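Local coordinates for Glyco_hydro_cc domain-containing protein (Blastomyces gilchristii, PDB 6UB0) that cleaves beta-1,3-glucan as a curdlan-specific exo-glucanase of glycoside hydrolase family 128, built on a TIM-barrel catalytic core that here holds laminaribiose, at residues A[99-104]-A[133-138]. Numbering follows the deposited sequence.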
loop_
_atom_site.group_PDB
_atom_site.type_symbol
_atom_site.label_atom_id
_atom_site.label_comp_id
_atom_site.label_asym_id
_atom_site.label_seq_id
_atom_site.Cartn_x
_atom_site.Cartn_y
_atom_site.Cartn_z
ATOM N N PRO A 99 -16.880 -10.109 0.738
ATOM C CA PRO A 99 -17.856 -10.028 1.827
ATOM C C PRO A 99 -17.953 -8.720 2.617
ATOM O O PRO A 99 -18.966 -8.493 3.153
ATOM C CB PRO A 99 -17.389 -11.078 2.849
ATOM C CG PRO A 99 -16.214 -11.816 2.192
ATOM C CD PRO A 99 -16.226 -11.429 0.729
ATOM N N TYR A 100 -16.866 -7.963 2.719
ATOM C CA TYR A 100 -16.797 -6.672 3.450
ATOM C C TYR A 100 -17.015 -5.489 2.510
ATOM O O TYR A 100 -16.789 -4.367 2.923
ATOM C CB TYR A 100 -15.457 -6.582 4.177
ATOM C CG TYR A 100 -15.283 -7.750 5.096
ATOM C CD1 TYR A 100 -15.897 -7.751 6.325
ATOM C CD2 TYR A 100 -14.598 -8.891 4.687
ATOM C CE1 TYR A 100 -15.785 -8.826 7.177
ATOM C CE2 TYR A 100 -14.530 -10.002 5.506
ATOM C CZ TYR A 100 -15.136 -9.961 6.747
ATOM O OH TYR A 100 -15.068 -11.010 7.603
ATOM N N ALA A 101 -17.431 -5.740 1.279
ATOM C CA ALA A 101 -17.599 -4.701 0.238
ATOM C C ALA A 101 -18.576 -3.618 0.706
ATOM O O ALA A 101 -18.352 -2.451 0.356
ATOM C CB ALA A 101 -18.084 -5.318 -1.040
ATOM N N ALA A 102 -19.614 -3.998 1.445
ATOM C CA ALA A 102 -20.698 -3.074 1.852
ATOM C C ALA A 102 -20.176 -2.134 2.952
ATOM O O ALA A 102 -20.619 -0.980 3.009
ATOM C CB ALA A 102 -21.926 -3.859 2.266
ATOM N N ARG A 103 -19.185 -2.577 3.729
ATOM C CA ARG A 103 -18.739 -1.880 4.959
ATOM C C ARG A 103 -17.341 -1.266 4.794
ATOM O O ARG A 103 -16.929 -0.482 5.627
ATOM C CB ARG A 103 -18.902 -2.849 6.132
ATOM C CG ARG A 103 -20.365 -2.977 6.545
ATOM C CD ARG A 103 -20.752 -4.137 7.465
ATOM N NE ARG A 103 -20.110 -5.433 7.221
ATOM C CZ ARG A 103 -19.512 -6.170 8.154
ATOM N NH1 ARG A 103 -19.435 -5.728 9.401
ATOM N NH2 ARG A 103 -18.921 -7.314 7.813
ATOM N N ALA A 104 -16.645 -1.529 3.702
ATOM C CA ALA A 104 -15.268 -1.032 3.567
ATOM C C ALA A 104 -14.871 -1.039 2.098
ATOM O O ALA A 104 -15.440 -1.864 1.294
ATOM C CB ALA A 104 -14.373 -1.900 4.419
ATOM N N ASN A 133 -15.897 -10.361 -10.733
ATOM C CA ASN A 133 -16.572 -10.770 -9.464
ATOM C C ASN A 133 -15.714 -10.426 -8.232
ATOM O O ASN A 133 -16.155 -10.706 -7.077
ATOM C CB ASN A 133 -16.852 -12.272 -9.387
ATOM C CG ASN A 133 -17.674 -12.831 -10.533
ATOM O OD1 ASN A 133 -18.681 -12.255 -10.971
ATOM N ND2 ASN A 133 -17.265 -13.996 -10.999
ATOM N N CYS A 134 -14.494 -9.919 -8.435
ATOM C CA CYS A 134 -13.670 -9.383 -7.323
ATOM C C CYS A 134 -14.207 -7.950 -7.093
ATOM O O CYS A 134 -14.264 -7.152 -8.059
ATOM C CB CYS A 134 -12.163 -9.494 -7.600
ATOM S SG CYS A 134 -11.417 -11.163 -7.570
ATOM N N LYS A 135 -14.636 -7.650 -5.872
ATOM C CA LYS A 135 -15.132 -6.302 -5.457
ATOM C C LYS A 135 -13.941 -5.453 -4.989
ATOM O O LYS A 135 -13.518 -5.607 -3.842
ATOM C CB LYS A 135 -16.202 -6.430 -4.370
ATOM C CG LYS A 135 -17.539 -6.957 -4.894
ATOM C CD LYS A 135 -18.601 -7.162 -3.844
ATOM C CE LYS A 135 -19.880 -7.740 -4.394
ATOM N NZ LYS A 135 -20.232 -8.952 -3.633
ATOM N N ILE A 136 -13.423 -4.623 -5.893
ATOM C CA ILE A 136 -12.122 -3.905 -5.747
ATOM C C ILE A 136 -12.383 -2.419 -5.963
ATOM O O ILE A 136 -12.757 -2.041 -7.089
ATOM C CB ILE A 136 -11.040 -4.417 -6.721
ATOM C CG1 ILE A 136 -10.787 -5.921 -6.583
ATOM C CG2 ILE A 136 -9.748 -3.631 -6.529
ATOM C CD1 ILE A 136 -10.136 -6.560 -7.794
ATOM N N ASP A 137 -12.132 -1.627 -4.927
ATOM C CA ASP A 137 -12.281 -0.149 -4.910
ATOM C C ASP A 137 -10.976 0.484 -5.344
ATOM O O ASP A 137 -11.036 1.597 -5.821
ATOM C CB ASP A 137 -12.686 0.400 -3.534
ATOM C CG ASP A 137 -14.079 -0.042 -3.155
ATOM O OD1 ASP A 137 -15.000 0.525 -3.713
ATOM O OD2 ASP A 137 -14.221 -1.021 -2.385
ATOM N N PHE A 138 -9.825 -0.182 -5.152
ATOM C CA PHE A 138 -8.509 0.437 -5.495
ATOM C C PHE A 138 -7.444 -0.649 -5.643
ATOM O O PHE A 138 -7.584 -1.680 -5.010
ATOM C CB PHE A 138 -8.161 1.502 -4.448
ATOM C CG PHE A 138 -7.901 0.968 -3.063
ATOM C CD1 PHE A 138 -6.627 0.575 -2.679
ATOM C CD2 PHE A 138 -8.920 0.888 -2.129
ATOM C CE1 PHE A 138 -6.393 0.085 -1.404
ATOM C CE2 PHE A 138 -8.697 0.380 -0.855
ATOM C CZ PHE A 138 -7.428 -0.008 -0.485
#
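Ala-101 and Lys-135 bring the two backbones nearest each other, their CA atoms 6.4 Å apart, where the turn of 99-104, closed by a bond from Arg-103 N to Tyr-100 O (3.1 Å), faces the irregular chain of 133-138. Both residues point their CB atoms across the gap. The methyl CB of Ala-101 lies against the aliphatic part of the lysine, 3.4 Å from Lys-135 CD, tighter than usual for two carbons, and 4.0 Å from Lys-135 CB. Lys-135 presents that flank because CG sits anti to the carbonyl carbon (chi1 -73°) and the chain stays extended through CE, bending only at chi4 (126°). The methyl therefore meets CB and CD alongside the chain, while the ammonium group takes no part in the touching. Leu-106 of strand 105-111 packs against both Ala-101 and Lys-135. Nearer the strands, Asp-137 OD2 comes within 4.0 Å of Ala-104 O, an approach of two oxygens and not a bond; that carboxylate oxygen instead accepts the backbone N-H of Leu-106. With 121 Å² buried in all, the contact joins the loops that lead into the neighbouring parallel barrel strands 105-111 and 138-146. The direct touch is thus nonpolar, whereas several polar ties hold the surrounding loops, among them Asp-137 OD2 and the Asn-98 side chain, bonded to Asn-133 O and Lys-135 N.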